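Local atomic coordinates of alkaline phosphatase D (Bacillus subtilis, PDB entry 2YEQ), a protein that hydrolyses phosphate esters as a PhoD-family phosphodiesterase and alkaline phosphatase, using an active site that holds iron and calcium. Residues A[208-212]-A[213-217]; A[176-179]-A[180-183]; A[505-508]-A[509-513]; A[238-241]-A[242-246]; A[310-313]-A[314-318]. One frame throughout, in Å; residues are numbered along the deposited sequence.

Interaction 1: A[208-212]-A[213-217]. With CA (calcium ion), chain B; CA (calcium ion), chain C; NA (sodium ion), chain D.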
# COMPACT_ATOMS: atom_id res chain seq x y z
N TRP A 208 -0.39 -1.11 -5.77
CA TRP A 208 0.83 -0.29 -5.92
C TRP A 208 0.45 1.18 -5.99
O TRP A 208 -0.71 1.50 -6.19
CB TRP A 208 1.60 -0.68 -7.20
CG TRP A 208 0.78 -0.79 -8.44
CD1 TRP A 208 -0.22 0.04 -8.85
CD2 TRP A 208 0.92 -1.80 -9.45
NE1 TRP A 208 -0.73 -0.41 -10.06
CE2 TRP A 208 -0.04 -1.52 -10.44
CE3 TRP A 208 1.77 -2.89 -9.62
CZ2 TRP A 208 -0.19 -2.32 -11.58
CZ3 TRP A 208 1.62 -3.68 -10.73
CH2 TRP A 208 0.65 -3.39 -11.71
N ASP A 209 1.43 2.05 -5.85
CA ASP A 209 1.28 3.45 -6.20
C ASP A 209 2.36 3.78 -7.25
O ASP A 209 2.57 2.95 -8.16
CB ASP A 209 1.35 4.39 -4.98
CG ASP A 209 0.89 5.82 -5.30
OD1 ASP A 209 -0.07 5.98 -6.12
OD2 ASP A 209 1.53 6.79 -4.76
N ASP A 210 3.03 4.91 -7.15
CA ASP A 210 3.93 5.35 -8.26
C ASP A 210 5.31 4.74 -8.21
O ASP A 210 5.85 4.38 -9.26
CB ASP A 210 4.05 6.88 -8.39
CG ASP A 210 4.34 7.59 -7.09
OD1 ASP A 210 4.03 7.02 -6.00
OD2 ASP A 210 4.86 8.72 -7.14
N HIS A 211 5.89 4.62 -7.01
CA HIS A 211 7.28 4.26 -6.90
C HIS A 211 7.63 2.81 -7.19
O HIS A 211 8.81 2.49 -7.35
CB HIS A 211 7.84 4.71 -5.57
CG HIS A 211 8.09 6.19 -5.49
ND1 HIS A 211 9.11 6.82 -6.19
CD2 HIS A 211 7.51 7.15 -4.73
CE1 HIS A 211 9.14 8.10 -5.85
NE2 HIS A 211 8.16 8.33 -4.99
N GLU A 212 6.62 1.95 -7.33
CA GLU A 212 6.85 0.63 -7.90
C GLU A 212 7.33 0.72 -9.38
O GLU A 212 7.84 -0.27 -9.91
CB GLU A 212 5.58 -0.19 -7.85
CG GLU A 212 5.33 -0.77 -6.46
CD GLU A 212 4.47 0.09 -5.52
OE1 GLU A 212 4.23 1.30 -5.75
OE2 GLU A 212 4.06 -0.50 -4.47
N VAL A 213 7.09 1.87 -10.04
CA VAL A 213 7.63 2.14 -11.38
C VAL A 213 8.53 3.34 -11.36
O VAL A 213 9.75 3.21 -11.46
CB VAL A 213 6.54 2.31 -12.45
CG1 VAL A 213 7.22 2.29 -13.88
CG2 VAL A 213 5.48 1.22 -12.33
N GLU A 214 7.94 4.52 -11.22
CA GLU A 214 8.70 5.75 -11.15
C GLU A 214 7.83 6.84 -10.57
O GLU A 214 6.63 6.86 -10.82
CB GLU A 214 9.23 6.20 -12.55
CG GLU A 214 10.16 7.45 -12.43
CD GLU A 214 10.64 8.07 -13.78
OE1 GLU A 214 9.84 8.07 -14.74
OE2 GLU A 214 11.80 8.60 -13.82
N ASN A 215 8.46 7.77 -9.86
CA ASN A 215 7.74 8.89 -9.24
C ASN A 215 6.72 9.60 -10.15
O ASN A 215 7.06 10.06 -11.26
CB ASN A 215 8.71 9.95 -8.73
CG ASN A 215 8.03 10.99 -7.83
OD1 ASN A 215 7.38 10.63 -6.84
ND2 ASN A 215 8.19 12.27 -8.17
N ASN A 216 5.49 9.70 -9.64
CA ASN A 216 4.40 10.48 -10.23
C ASN A 216 4.07 10.16 -11.67
O ASN A 216 3.61 11.04 -12.42
CB ASN A 216 4.66 11.98 -10.07
CG ASN A 216 4.37 12.50 -8.64
OD1 ASN A 216 4.66 11.82 -7.67
ND2 ASN A 216 3.81 13.71 -8.52
N TYR A 217 4.24 8.90 -12.05
CA TYR A 217 3.77 8.46 -13.33
C TYR A 217 2.25 8.53 -13.41
O TYR A 217 1.54 8.45 -12.39
CB TYR A 217 4.31 7.08 -13.70
CG TYR A 217 3.57 5.82 -13.31
CD1 TYR A 217 2.62 5.27 -14.13
CD2 TYR A 217 3.91 5.13 -12.13
CE1 TYR A 217 2.00 4.08 -13.82
CE2 TYR A 217 3.29 3.94 -11.79
CZ TYR A 217 2.34 3.41 -12.61
OH TYR A 217 1.72 2.23 -12.29
CA CA B . 5.26 10.53 -5.80
CA CA C . 3.48 7.44 -3.74
NA NA D . 13.66 9.15 -12.56
O HOH W 1 2.63 1.13 -10.08
O HOH W 2 14.48 9.42 -14.59
O HOH W 3 12.57 11.16 -12.65
O HOH W 4 12.76 8.94 -10.50
O HOH W 5 2.49 5.80 -2.02
O HOH W 6 5.80 12.27 -4.52

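Interaction 2: A[176-179]-A[180-183]. With EDO (1,2-ethanediol), chain O; EDO (1,2-ethanediol), chain Q.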
# COMPACT_ATOMS: atom_id res chain seq x y z
N ILE A 176 16.56 2.31 -11.34
CA ILE A 176 16.19 1.06 -11.94
C ILE A 176 15.34 1.20 -13.20
O ILE A 176 14.37 1.96 -13.22
CB ILE A 176 15.53 0.12 -10.90
CG1 ILE A 176 14.23 0.70 -10.33
CG2 ILE A 176 16.54 -0.14 -9.77
CD1 ILE A 176 13.57 -0.23 -9.22
N ILE A 177 15.73 0.47 -14.25
CA ILE A 177 15.13 0.61 -15.58
C ILE A 177 14.70 -0.71 -16.16
O ILE A 177 13.59 -0.84 -16.67
CB ILE A 177 16.12 1.26 -16.58
CG1 ILE A 177 16.54 2.64 -16.08
CG2 ILE A 177 15.52 1.30 -18.00
CD1 ILE A 177 15.38 3.59 -15.89
N THR A 178 15.58 -1.71 -16.11
CA THR A 178 15.31 -3.00 -16.74
C THR A 178 14.63 -3.97 -15.78
O THR A 178 14.63 -3.76 -14.55
CB THR A 178 16.61 -3.68 -17.15
OG1 THR A 178 17.35 -3.94 -15.98
CG2 THR A 178 17.46 -2.79 -18.08
N LEU A 179 14.09 -5.04 -16.33
CA LEU A 179 13.51 -6.10 -15.54
C LEU A 179 14.46 -6.58 -14.44
O LEU A 179 14.06 -6.73 -13.28
CB LEU A 179 13.06 -7.25 -16.42
CG LEU A 179 12.44 -8.48 -15.73
CD1 LEU A 179 11.18 -8.15 -14.92
CD2 LEU A 179 12.16 -9.56 -16.77
N GLN A 180 15.73 -6.78 -14.79
CA GLN A 180 16.68 -7.26 -13.80
C GLN A 180 16.89 -6.21 -12.71
O GLN A 180 16.97 -6.54 -11.55
CB GLN A 180 18.02 -7.68 -14.47
CG GLN A 180 18.71 -8.88 -13.84
CD GLN A 180 17.77 -10.07 -13.55
OE1 GLN A 180 17.00 -10.50 -14.41
NE2 GLN A 180 17.81 -10.56 -12.32
N ASP A 181 16.99 -4.94 -13.09
CA ASP A 181 17.11 -3.85 -12.14
C ASP A 181 15.92 -3.87 -11.12
O ASP A 181 16.14 -3.73 -9.92
CB ASP A 181 17.07 -2.48 -12.83
CG ASP A 181 18.27 -2.16 -13.73
OD1 ASP A 181 19.35 -2.79 -13.60
OD2 ASP A 181 18.13 -1.21 -14.53
N TYR A 182 14.71 -4.03 -11.62
CA TYR A 182 13.51 -4.07 -10.77
C TYR A 182 13.47 -5.29 -9.87
O TYR A 182 13.07 -5.21 -8.70
CB TYR A 182 12.21 -3.97 -11.60
CG TYR A 182 11.87 -2.56 -11.96
CD1 TYR A 182 11.15 -1.75 -11.07
CD2 TYR A 182 12.27 -2.01 -13.18
CE1 TYR A 182 10.86 -0.42 -11.38
CE2 TYR A 182 11.99 -0.68 -13.50
CZ TYR A 182 11.28 0.11 -12.60
OH TYR A 182 11.00 1.41 -12.94
N ARG A 183 13.85 -6.43 -10.42
CA ARG A 183 13.92 -7.68 -9.64
C ARG A 183 14.90 -7.54 -8.48
O ARG A 183 14.58 -7.93 -7.34
CB ARG A 183 14.32 -8.85 -10.53
CG ARG A 183 13.25 -9.36 -11.44
CD ARG A 183 13.87 -10.33 -12.46
NE ARG A 183 12.87 -11.11 -13.15
CZ ARG A 183 13.12 -11.93 -14.17
NH1 ARG A 183 14.35 -12.08 -14.63
NH2 ARG A 183 12.14 -12.62 -14.69
C1 EDO O . 20.78 -3.38 -16.89
O1 EDO O . 21.24 -2.54 -15.81
C2 EDO O . 20.28 -4.73 -16.36
O2 EDO O . 19.53 -5.43 -17.36
C1 EDO Q . 14.17 -1.14 -20.15
O1 EDO Q . 12.96 -0.79 -19.47
C2 EDO Q . 14.05 -2.40 -21.02
O2 EDO Q . 12.97 -3.22 -20.57

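Interaction 3: A[505-508]-A[509-513]. With PO4 (phosphate ion), chain E.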
# COMPACT_ATOMS: atom_id res chain seq x y z
N ASP A 505 7.74 20.17 1.17
CA ASP A 505 9.04 19.48 1.27
C ASP A 505 9.09 18.12 0.58
O ASP A 505 10.11 17.77 -0.01
CB ASP A 505 9.49 19.36 2.72
CG ASP A 505 9.81 20.70 3.34
OD1 ASP A 505 10.29 21.62 2.63
OD2 ASP A 505 9.57 20.88 4.54
N ARG A 506 7.99 17.39 0.60
CA ARG A 506 7.92 16.12 -0.09
C ARG A 506 8.11 16.30 -1.63
O ARG A 506 8.92 15.60 -2.23
CB ARG A 506 6.62 15.39 0.26
CG ARG A 506 6.50 13.97 -0.29
CD ARG A 506 5.35 13.22 0.32
NE ARG A 506 4.07 13.92 0.14
CZ ARG A 506 3.15 13.65 -0.78
NH1 ARG A 506 3.29 12.65 -1.66
NH2 ARG A 506 2.04 14.39 -0.81
N PHE A 507 7.38 17.24 -2.24
CA PHE A 507 7.53 17.56 -3.67
C PHE A 507 8.96 18.08 -3.95
O PHE A 507 9.60 17.66 -4.91
CB PHE A 507 6.49 18.60 -4.11
CG PHE A 507 6.48 18.90 -5.61
CD1 PHE A 507 6.19 17.90 -6.54
CD2 PHE A 507 6.74 20.19 -6.09
CE1 PHE A 507 6.18 18.17 -7.93
CE2 PHE A 507 6.72 20.47 -7.46
CZ PHE A 507 6.45 19.46 -8.38
N PHE A 508 9.46 18.94 -3.08
CA PHE A 508 10.79 19.51 -3.26
C PHE A 508 11.88 18.45 -3.18
O PHE A 508 12.83 18.48 -3.97
CB PHE A 508 11.05 20.58 -2.20
CG PHE A 508 12.39 21.24 -2.34
CD1 PHE A 508 12.65 22.11 -3.40
CD2 PHE A 508 13.40 20.98 -1.42
CE1 PHE A 508 13.90 22.72 -3.54
CE2 PHE A 508 14.65 21.60 -1.55
CZ PHE A 508 14.90 22.47 -2.62
N SER A 509 11.72 17.52 -2.25
CA SER A 509 12.72 16.49 -2.04
C SER A 509 12.73 15.48 -3.21
O SER A 509 13.81 15.04 -3.62
CB SER A 509 12.49 15.80 -0.70
OG SER A 509 13.55 14.93 -0.43
N HIS A 510 11.56 15.15 -3.76
CA HIS A 510 11.50 14.34 -4.97
C HIS A 510 12.08 15.08 -6.20
O HIS A 510 12.63 14.43 -7.10
CB HIS A 510 10.07 13.94 -5.27
CG HIS A 510 9.54 12.85 -4.39
ND1 HIS A 510 9.06 13.09 -3.12
CD2 HIS A 510 9.40 11.52 -4.60
CE1 HIS A 510 8.64 11.95 -2.59
NE2 HIS A 510 8.83 10.99 -3.47
N ASN A 511 11.94 16.41 -6.26
CA ASN A 511 12.50 17.18 -7.38
C ASN A 511 14.02 17.31 -7.27
O ASN A 511 14.72 17.26 -8.28
CB ASN A 511 11.84 18.57 -7.49
CG ASN A 511 10.38 18.49 -7.89
OD1 ASN A 511 9.95 17.56 -8.59
ND2 ASN A 511 9.59 19.46 -7.43
N LYS A 512 14.53 17.45 -6.06
CA LYS A 512 15.99 17.39 -5.82
C LYS A 512 16.57 16.05 -6.26
O LYS A 512 17.65 16.01 -6.83
CB LYS A 512 16.31 17.62 -4.34
CG LYS A 512 16.30 19.08 -3.94
CD LYS A 512 17.55 19.82 -4.42
CE LYS A 512 17.21 21.05 -5.26
NZ LYS A 512 18.38 21.96 -5.42
N ALA A 513 15.84 14.96 -6.00
CA ALA A 513 16.28 13.63 -6.43
C ALA A 513 16.45 13.61 -7.94
O ALA A 513 17.50 13.19 -8.44
CB ALA A 513 15.28 12.54 -5.99
P PO4 E . 5.60 9.51 -2.51
O1 PO4 E . 5.51 10.96 -2.23
O2 PO4 E . 5.11 9.07 -3.86
O3 PO4 E . 6.91 8.92 -2.05
O4 PO4 E . 4.51 8.77 -1.68

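Interaction 4: A[238-241]-A[242-246]. With EDO (1,2-ethanediol), chain F.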
# COMPACT_ATOMS: atom_id res chain seq x y z
N ALA A 238 8.68 -3.22 -14.60
CA ALA A 238 8.25 -2.97 -13.22
C ALA A 238 7.06 -3.82 -12.82
O ALA A 238 7.02 -4.38 -11.73
CB ALA A 238 7.91 -1.50 -13.03
N TYR A 239 6.07 -3.90 -13.70
CA TYR A 239 4.88 -4.70 -13.43
C TYR A 239 5.19 -6.19 -13.33
O TYR A 239 4.63 -6.89 -12.45
CB TYR A 239 3.78 -4.45 -14.46
CG TYR A 239 3.00 -3.15 -14.33
CD1 TYR A 239 3.32 -2.19 -13.39
CD2 TYR A 239 1.91 -2.90 -15.16
CE1 TYR A 239 2.57 -0.99 -13.27
CE2 TYR A 239 1.16 -1.74 -15.05
CZ TYR A 239 1.50 -0.79 -14.12
OH TYR A 239 0.76 0.38 -14.01
N GLN A 240 6.06 -6.70 -14.22
CA GLN A 240 6.48 -8.10 -14.17
C GLN A 240 7.21 -8.39 -12.83
O GLN A 240 6.89 -9.37 -12.17
CB GLN A 240 7.40 -8.49 -15.35
CG GLN A 240 7.75 -10.00 -15.30
CD GLN A 240 8.39 -10.56 -16.58
OE1 GLN A 240 8.14 -10.09 -17.70
NE2 GLN A 240 9.19 -11.61 -16.41
N ALA A 241 8.15 -7.54 -12.46
CA ALA A 241 8.91 -7.72 -11.20
C ALA A 241 7.99 -7.68 -9.98
O ALA A 241 8.21 -8.41 -9.01
CB ALA A 241 9.99 -6.69 -11.06
N TYR A 242 6.96 -6.83 -10.05
CA TYR A 242 5.98 -6.74 -8.97
C TYR A 242 5.21 -8.05 -8.84
O TYR A 242 5.13 -8.63 -7.77
CB TYR A 242 5.03 -5.58 -9.22
CG TYR A 242 4.10 -5.24 -8.09
CD1 TYR A 242 4.48 -4.37 -7.10
CD2 TYR A 242 2.80 -5.74 -8.06
CE1 TYR A 242 3.60 -4.03 -6.04
CE2 TYR A 242 1.92 -5.39 -7.04
CZ TYR A 242 2.33 -4.54 -6.05
OH TYR A 242 1.43 -4.20 -5.06
N TYR A 243 4.66 -8.53 -9.96
CA TYR A 243 4.01 -9.81 -9.97
C TYR A 243 4.92 -10.91 -9.38
O TYR A 243 4.47 -11.69 -8.54
CB TYR A 243 3.55 -10.23 -11.39
CG TYR A 243 3.02 -11.63 -11.40
CD1 TYR A 243 1.71 -11.90 -11.00
CD2 TYR A 243 3.84 -12.72 -11.72
CE1 TYR A 243 1.22 -13.19 -10.97
CE2 TYR A 243 3.36 -14.01 -11.68
CZ TYR A 243 2.04 -14.25 -11.30
OH TYR A 243 1.55 -15.54 -11.26
N GLU A 244 6.16 -10.98 -9.86
CA GLU A 244 7.10 -12.03 -9.44
C GLU A 244 7.28 -12.01 -7.91
O GLU A 244 7.52 -13.04 -7.32
CB GLU A 244 8.45 -11.88 -10.16
CG GLU A 244 8.35 -12.23 -11.65
CD GLU A 244 9.54 -11.85 -12.49
OE1 GLU A 244 10.39 -11.07 -12.01
OE2 GLU A 244 9.60 -12.32 -13.67
N HIS A 245 7.17 -10.84 -7.28
CA HIS A 245 7.44 -10.73 -5.86
C HIS A 245 6.22 -10.60 -4.96
O HIS A 245 6.36 -10.47 -3.76
CB HIS A 245 8.44 -9.60 -5.59
CG HIS A 245 9.80 -9.89 -6.12
ND1 HIS A 245 10.12 -9.71 -7.45
CD2 HIS A 245 10.89 -10.44 -5.53
CE1 HIS A 245 11.37 -10.11 -7.64
NE2 HIS A 245 11.85 -10.55 -6.50
N MET A 246 5.03 -10.68 -5.53
CA MET A 246 3.80 -10.45 -4.74
C MET A 246 2.86 -11.64 -4.80
O MET A 246 2.72 -12.29 -5.84
CB MET A 246 3.08 -9.21 -5.25
CG MET A 246 3.78 -7.92 -4.97
SD MET A 246 4.05 -7.64 -3.19
CE MET A 246 4.83 -6.07 -3.14
C1 EDO F . 4.66 -9.82 -20.72
O1 EDO F . 4.42 -10.92 -21.59
C2 EDO F . 5.81 -10.09 -19.76
O2 EDO F . 5.60 -9.44 -18.51

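Interaction 5: A[310-313]-A[314-318]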
# COMPACT_ATOMS: atom_id res chain seq x y z
N GLN A 310 -12.93 0.75 -14.62
CA GLN A 310 -12.76 0.61 -13.19
C GLN A 310 -13.81 1.44 -12.45
O GLN A 310 -14.29 1.03 -11.38
CB GLN A 310 -11.38 1.05 -12.76
CG GLN A 310 -11.12 0.81 -11.29
CD GLN A 310 -9.72 1.15 -10.87
OE1 GLN A 310 -8.92 1.76 -11.64
NE2 GLN A 310 -9.39 0.80 -9.67
N GLU A 311 -14.13 2.61 -12.99
CA GLU A 311 -15.17 3.45 -12.40
C GLU A 311 -16.51 2.71 -12.36
O GLU A 311 -17.19 2.71 -11.33
CB GLU A 311 -15.30 4.76 -13.17
CG GLU A 311 -16.14 5.80 -12.45
CD GLU A 311 -16.29 7.08 -13.27
OE1 GLU A 311 -17.13 7.07 -14.18
OE2 GLU A 311 -15.59 8.08 -12.98
N GLN A 312 -16.88 2.09 -13.48
CA GLN A 312 -18.14 1.39 -13.58
C GLN A 312 -18.16 0.15 -12.69
O GLN A 312 -19.18 -0.17 -12.07
CB GLN A 312 -18.45 1.02 -15.03
CG GLN A 312 -19.84 0.40 -15.24
CD GLN A 312 -20.99 1.30 -14.75
OE1 GLN A 312 -21.82 0.89 -13.92
NE2 GLN A 312 -21.02 2.54 -15.25
N TRP A 313 -17.04 -0.57 -12.66
CA TRP A 313 -16.88 -1.72 -11.80
C TRP A 313 -17.06 -1.31 -10.34
O TRP A 313 -17.74 -1.99 -9.58
CB TRP A 313 -15.49 -2.35 -12.05
CG TRP A 313 -14.95 -3.28 -11.00
CD1 TRP A 313 -15.12 -4.64 -10.92
CD2 TRP A 313 -14.09 -2.93 -9.90
NE1 TRP A 313 -14.44 -5.14 -9.83
CE2 TRP A 313 -13.80 -4.11 -9.20
CE3 TRP A 313 -13.53 -1.73 -9.46
CZ2 TRP A 313 -12.97 -4.12 -8.09
CZ3 TRP A 313 -12.72 -1.75 -8.36
CH2 TRP A 313 -12.46 -2.94 -7.68
N LEU A 314 -16.48 -0.19 -9.95
CA LEU A 314 -16.59 0.28 -8.59
C LEU A 314 -18.03 0.63 -8.23
O LEU A 314 -18.50 0.26 -7.15
CB LEU A 314 -15.71 1.50 -8.37
CG LEU A 314 -15.78 2.19 -7.02
CD1 LEU A 314 -15.41 1.21 -5.86
CD2 LEU A 314 -14.89 3.42 -6.99
N PHE A 315 -18.71 1.34 -9.13
CA PHE A 315 -20.12 1.71 -8.91
C PHE A 315 -21.00 0.45 -8.78
O PHE A 315 -21.87 0.39 -7.91
CB PHE A 315 -20.63 2.62 -10.03
CG PHE A 315 -20.01 4.00 -10.04
CD1 PHE A 315 -19.14 4.41 -9.05
CD2 PHE A 315 -20.31 4.89 -11.06
CE1 PHE A 315 -18.58 5.67 -9.08
CE2 PHE A 315 -19.77 6.16 -11.08
CZ PHE A 315 -18.90 6.54 -10.10
N ASN A 316 -20.75 -0.55 -9.62
CA ASN A 316 -21.46 -1.82 -9.51
C ASN A 316 -21.27 -2.49 -8.14
O ASN A 316 -22.21 -3.03 -7.57
CB ASN A 316 -21.02 -2.82 -10.58
CG ASN A 316 -21.44 -2.42 -12.00
OD1 ASN A 316 -20.94 -2.98 -12.98
ND2 ASN A 316 -22.35 -1.47 -12.11
N ASN A 317 -20.04 -2.46 -7.62
CA ASN A 317 -19.73 -3.03 -6.30
C ASN A 317 -20.36 -2.23 -5.17
O ASN A 317 -20.85 -2.81 -4.21
CB ASN A 317 -18.23 -3.08 -6.05
CG ASN A 317 -17.50 -4.00 -7.01
OD1 ASN A 317 -18.11 -4.84 -7.65
ND2 ASN A 317 -16.18 -3.82 -7.12
N LEU A 318 -20.32 -0.90 -5.27
CA LEU A 318 -20.87 -0.05 -4.24
C LEU A 318 -22.39 -0.13 -4.24
O LEU A 318 -23.03 -0.10 -3.19
CB LEU A 318 -20.42 1.41 -4.41
CG LEU A 318 -18.99 1.80 -4.04
CD1 LEU A 318 -18.73 3.26 -4.38
CD2 LEU A 318 -18.65 1.54 -2.56

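Interaction 1: A[208-212]-A[213-217]
With its CG set between its backbone N and carbonyl carbon (chi1 49°), Asp210 turns its carboxylate toward Asn216, while Asn215 has CG anti to its backbone N, which swings its OD1 to the same place. All three meet at a calcium ion in a metal-binding loop of the calcineurin-like phosphatase fold, just after strand 203-206. Asp210 OD2 is 2.3 Å from this ion and Asn215 OD1 2.4 Å, with Asn216 OD1 and a water also bound. Asp210 OD1 lies 2.4 Å from a second calcium ion that Asp209 OD2 shares, so one carboxylate bridges two metals. Asn216 N holds that carboxylate, donating to Asp210 OD2 on its anti lone pair at 2.8 Å and 167°. The His211 ring runs beside the Asn215 amide, the planes 21° apart, and its ND1 is bonded to Glu155. Asp151 and Asp380 also ligate the second calcium. Outer polar partners are Arg279 for Asp209 OD1, Glu223 for Asn215 and Asp289 for Asn216. Val213 N donates to Asp210 O at 2.9 Å, ahead of the type II beta turn from Glu214 to Tyr217. A water donates to Asp209 O at 2.6 Å and hydrogen-bonds to Tyr217 OH, itself bonded to Tyr239 OH.

Interaction 2: A[176-179]-A[180-183]
Gln180 meets the preceding segment through its CB, 4.1 Å from Thr178 OG1, and bends at chi2 so that OE1 accepts from Arg183 NH1, in the carbonyl plane on a lone pair. Asp181 and Thr178 then form the capping box that starts the helix: Asp181 N donates to Thr178 OG1 at 3.1 Å, and Thr178 N returns a straight bond (175°) to Asp181 OD2 at 3.0 Å, from above the carboxylate plane. Because CG of Asp181 lies beside its backbone N (chi1 -67°), the same OD2 also takes Ile177 N at 2.9 Å, on its anti lone pair. Two main-chain donors therefore fix the carboxylate's rotation. Tyr182 follows, its ring crossed at about a right angle by Ile176, whose CD1 stands 3.8 Å from the ring centroid in a CH-pi contact over the face; Ile177 O lies at the ring edge. Last comes Arg183, with Leu179 CD2 over the centre of its guanidinium, 3.6 Å from CZ. Arg183 NE carries a salt bridge to Glu244, and Tyr182 OH is bonded to Val213 O. Helix 179-190 thus begins against helix 228-245, with the Tyr182 ring on Ala238 and its CB against Ala241.

Interaction 3: A[505-508]-A[509-513]
Arg506 O accepts twice from His510: from the backbone N at 3.1 Å and from ring ND1 at 2.7 Å, the latter nearly straight (168°) and in the ring plane. The two donors reach the oxygen from opposite faces of its carbonyl plane. This fixes the imidazole's rotation and aims NE2 at the bound phosphate, probably taken up from the crystallisation liquor, where its bond to O3 is weak; NE2 is also bonded to His211. Arg506 runs alongside and bends at chi3 (57°), which brings NH1 2.8 Å from phosphate O1 in a good hydrogen bond, while NH2 is paired with Glu503. The phosphate itself sits on both calcium ions through its O2, so Arg506 and His510 reach an anion already held by metals. On another side of the helix, Asn511 ND2 lies over one face of the Phe507 ring, 3.0 Å from CE2, with amide and ring nearly perpendicular (84°); its OD1 accepts from Lys224. Lys512 CG makes a CH-pi contact over the Phe508 ring, 4.1 Å from the centroid, and NZ pairs with Glu515. Helix 504-520, close to the end of the chain, therefore lies across the active-site loops: His510 meets the rings of His211 and Tyr161, and Arg506 packs on the iron ligand His382.

Interaction 4: A[238-241]-A[242-246]
Gln240 NE2 donates to Glu244 OE2 at 2.9 Å along an almost straight line (170°). The acceptor lies in the plane of the amide, whereas the nitrogen stands above that of the carboxylate; the two flat groups are 87° apart. Gln240 reaches it with CG anti to its backbone N and the chain extended beyond, which also brings CG to 3.4 Å from Glu244 OE2. At the other end of the amide, OE1 accepts from an ethanediol, probably of crystallisation origin, at 2.7 Å. Were Gln240 replaced by alanine, Glu244 OE2 would probably lose one of its donors and a gap would open beside Leu179 and the Arg183 guanidinium, though Arg183 would still hold the carboxylate at both oxygens. Such i to i+4 pairs run along one alpha helix, 228-245, and His245 makes a second: its ND1 donates to Ala241 O at 2.8 Å, in the ring plane, while its backbone N reaches the same oxygen by only a weak bond. That N also donates to Tyr242 O at 3.0 Å, consistent with its weaker hold on Ala241 O. Farther out, Arg28 bonds His245 NE2 and the ring of His186 stacks on the imidazole. Tyr239 is stacked on Trp208, which Tyr242 meets edge-to-face, while Tyr242 and Met246 rest on Val206 of strand 203-206.

Interaction 5: A[310-313]-A[314-318]
Over one face of the Trp313 indole lies the Asn317 amide, its ND2 3.2 Å from CE2, the amide plane turned 78° from that of the ring; Gln310 O sits at the indole edge, in plane. The Phe315 ring has Glu311 O 3.3 Å above its plane, offset toward the rim, and Glu311 CG makes a CH-pi contact over a face, 4.1 Å from the centroid. Glu311 and Phe315 run side by side, their carboxylate and ring planes only 7° apart. CG of Phe315 beside its backbone N (chi1 -68°) folds the ring back along the helix onto Glu311. The Trp313-Asn317 and Glu311-Phe315 pairs are spaced i to i+4 on alpha helix 308-320, which packs on the seven-stranded mixed sheet of the phosphatase fold, with Leu314 against strands 271-275 and 325-329. On another flank, Phe315 is stacked with Phe365 of helix 356-368, and Glu311 OE2 pairs with Arg361 and Gln358. A serine in place of Trp313 would probably open a gap beside Leu314 and leave Asn317 ND2 without the ring it lies on. That nitrogen is hydrogen-bonded to Asn274 OD1, while Trp313 CE3 rests 4.0 Å from Leu314 CB.

In the fold
Interactions 1 and 4 are buried, 2 and 5 partly so, and 3 lies at the surface. Metal coordination dominates interaction 1, whereas the helical contacts rely on i to i+4 polar pairs and rings, and interaction 2 on a cap. Interaction 4 belongs to the helix against which both interactions 1 and 2 pack: the hydroxyls of Tyr217 and Tyr239 are 2.7 Å apart, and Arg183 NE is 2.7 Å from Glu244 OE1. Interaction 3 reaches interaction 1 through His510 and His211, their NE2 atoms 3.1 Å apart. Interaction 5 stands apart on its sheet, its nearest atoms about 9 Å from interaction 1 and about 20 Å from interaction 2.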